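Long-range contact in phosphoribosylaminoimidazole-succinocarboxamide synthase (Pyrococcus horikoshii, PDB 4O81), which catalyses the ATP-dependent joining of L-aspartate to carboxyaminoimidazole ribonucleotide (CAIR), giving SAICAR in de novo purine biosynthesis: residues 95-100 against 198-203. Sequence-based numbering, arbitrary orientation.
With AMP (adenosine monophosphate), chain K.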
# COMPACT_ATOMS: atom_id res chain seq x y z
N VAL A 95 -2.11 -13.44 0.25
CA VAL A 95 -2.62 -14.38 -0.76
C VAL A 95 -2.62 -15.77 -0.12
O VAL A 95 -1.67 -16.13 0.55
CB VAL A 95 -1.69 -14.36 -2.01
CG1 VAL A 95 -2.04 -15.48 -2.97
CG2 VAL A 95 -1.74 -13.00 -2.70
N VAL A 96 -3.68 -16.55 -0.35
CA VAL A 96 -3.81 -17.92 0.20
C VAL A 96 -2.71 -18.84 -0.36
O VAL A 96 -2.55 -18.97 -1.57
CB VAL A 96 -5.22 -18.52 -0.06
CG1 VAL A 96 -5.31 -19.98 0.39
CG2 VAL A 96 -6.31 -17.68 0.60
N ALA A 97 -1.94 -19.45 0.53
CA ALA A 97 -0.88 -20.40 0.17
C ALA A 97 -0.51 -21.19 1.42
O ALA A 97 -0.91 -20.81 2.54
CB ALA A 97 0.35 -19.67 -0.38
N GLY A 98 0.25 -22.26 1.24
CA GLY A 98 0.74 -23.10 2.35
C GLY A 98 -0.36 -23.47 3.33
O GLY A 98 -1.45 -23.86 2.90
N SER A 99 -0.09 -23.31 4.63
CA SER A 99 -0.99 -23.79 5.68
C SER A 99 -2.36 -23.11 5.72
O SER A 99 -3.31 -23.68 6.27
CB SER A 99 -0.31 -23.75 7.06
OG SER A 99 -0.26 -22.43 7.58
N LEU A 100 -2.49 -21.91 5.14
CA LEU A 100 -3.79 -21.21 5.14
C LEU A 100 -4.89 -22.01 4.42
O LEU A 100 -6.08 -21.86 4.73
CB LEU A 100 -3.66 -19.80 4.55
CG LEU A 100 -4.81 -18.80 4.72
CD1 LEU A 100 -5.22 -18.65 6.19
CD2 LEU A 100 -4.43 -17.45 4.13
N ARG A 198 7.08 -15.77 1.09
CA ARG A 198 6.68 -16.31 -0.20
C ARG A 198 6.57 -15.17 -1.18
O ARG A 198 5.78 -14.23 -0.99
CB ARG A 198 5.36 -17.09 -0.16
CG ARG A 198 5.46 -18.46 0.49
CD ARG A 198 4.24 -19.33 0.21
NE ARG A 198 4.38 -20.64 0.86
CZ ARG A 198 3.86 -20.96 2.04
NH1 ARG A 198 3.13 -20.08 2.74
NH2 ARG A 198 4.06 -22.17 2.54
N PHE A 199 7.37 -15.26 -2.25
CA PHE A 199 7.36 -14.29 -3.33
C PHE A 199 6.95 -15.00 -4.61
O PHE A 199 7.57 -16.02 -4.97
CB PHE A 199 8.75 -13.71 -3.58
CG PHE A 199 9.38 -13.02 -2.42
CD1 PHE A 199 8.73 -12.00 -1.72
CD2 PHE A 199 10.71 -13.32 -2.07
CE1 PHE A 199 9.36 -11.33 -0.69
CE2 PHE A 199 11.34 -12.65 -1.04
CZ PHE A 199 10.67 -11.65 -0.35
N TRP A 200 5.94 -14.47 -5.29
CA TRP A 200 5.53 -15.01 -6.60
C TRP A 200 5.69 -13.98 -7.67
O TRP A 200 5.38 -12.80 -7.46
CB TRP A 200 4.07 -15.45 -6.66
CG TRP A 200 3.68 -16.62 -5.80
CD1 TRP A 200 4.51 -17.44 -5.04
CD2 TRP A 200 2.33 -17.14 -5.59
NE1 TRP A 200 3.78 -18.39 -4.38
CE2 TRP A 200 2.47 -18.26 -4.67
CE3 TRP A 200 1.07 -16.78 -6.05
CZ2 TRP A 200 1.36 -18.99 -4.24
CZ3 TRP A 200 -0.03 -17.52 -5.61
CH2 TRP A 200 0.12 -18.60 -4.72
N ASP A 201 6.11 -14.43 -8.84
CA ASP A 201 6.09 -13.56 -10.00
C ASP A 201 4.65 -13.13 -10.32
O ASP A 201 3.72 -13.95 -10.37
CB ASP A 201 6.71 -14.25 -11.21
CG ASP A 201 6.70 -13.35 -12.41
OD1 ASP A 201 7.46 -12.37 -12.40
OD2 ASP A 201 5.88 -13.57 -13.32
N ALA A 202 4.47 -11.83 -10.54
CA ALA A 202 3.12 -11.29 -10.70
C ALA A 202 2.38 -11.88 -11.90
O ALA A 202 1.17 -12.07 -11.82
CB ALA A 202 3.15 -9.76 -10.79
N LYS A 203 3.11 -12.13 -12.98
CA LYS A 203 2.52 -12.63 -14.23
C LYS A 203 2.35 -14.14 -14.25
O LYS A 203 1.27 -14.65 -14.58
CB LYS A 203 3.38 -12.19 -15.43
CG LYS A 203 2.67 -12.30 -16.77
P AMP K . 2.96 -21.55 6.28
O1P AMP K . 2.28 -21.35 7.63
O2P AMP K . 2.03 -21.41 5.10
O3P AMP K . 3.80 -22.79 6.17
O5' AMP K . 4.04 -20.34 6.20
C5' AMP K . 3.67 -18.95 6.03
C4' AMP K . 4.84 -18.00 5.69
O4' AMP K . 5.66 -17.73 6.82
C3' AMP K . 5.80 -18.49 4.61
O3' AMP K . 6.31 -17.37 3.87
C2' AMP K . 6.95 -19.09 5.38
O2' AMP K . 8.17 -19.03 4.63
C1' AMP K . 6.99 -18.22 6.63
N9 AMP K . 7.45 -19.03 7.78
C8 AMP K . 6.66 -19.68 8.67
N7 AMP K . 7.41 -20.33 9.60
C5 AMP K . 8.70 -20.11 9.32
C6 AMP K . 10.01 -20.51 9.90
N6 AMP K . 10.09 -21.30 11.00
N1 AMP K . 11.13 -20.04 9.28
C2 AMP K . 11.07 -19.26 8.18
N3 AMP K . 9.92 -18.87 7.61
C4 AMP K . 8.72 -19.25 8.12
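AMP O2P is gripped from both segments. Ser99 N gives it a hydrogen bond of 2.9 Å, with an N-H...O angle of 159°. Arg198 NH1 gives it another of 2.9 Å, about equally straight at 162°, while the bond from Arg198 NH2 is weak. The oxygen lies at the edge of the guanidinium, in its plane. Ser99 OG adds a bond of 2.8 Å to AMP O1P; OG is turned between the backbone N and the carbonyl carbon (chi1 77°), which brings the hydroxyl to the phosphate. The guanidinium itself is sandwiched. Gly98 CA lies over one face, 3.5 Å from Arg198 NH2, and AMP C3' lies over the other. Asp173 and Asp211 form salt bridges with Arg198 NH1 and NE, which probably fix its rotation and balance its charge. With Arg198 cut back to alanine, O2P would probably lose its guanidinium donors, Asp173 and Asp211 this mate, and Gly98 its cover. Further along, the contact is apolar. Ala97 CB touches both Arg198 CD, at 3.9 Å, and Trp200 CZ2. Val95 CG1 meets the indole obliquely, 3.9 Å from Trp200 CZ3. The two segments share no hydrogen bond; AMP bridges them, with Arg93 and Asp173 also bonded to it. The pocket is consistent with the one that holds the phosphate of the ribonucleotide substrate. Residues 95-100 belong to the loop between strands 84-93 and 111-121, and Arg198 to Asp201 lie on strand 197-201. Strand 169-180 pairs with both 84-93 and 197-201, and its Val172 touches Ala97, Arg198 and Trp200.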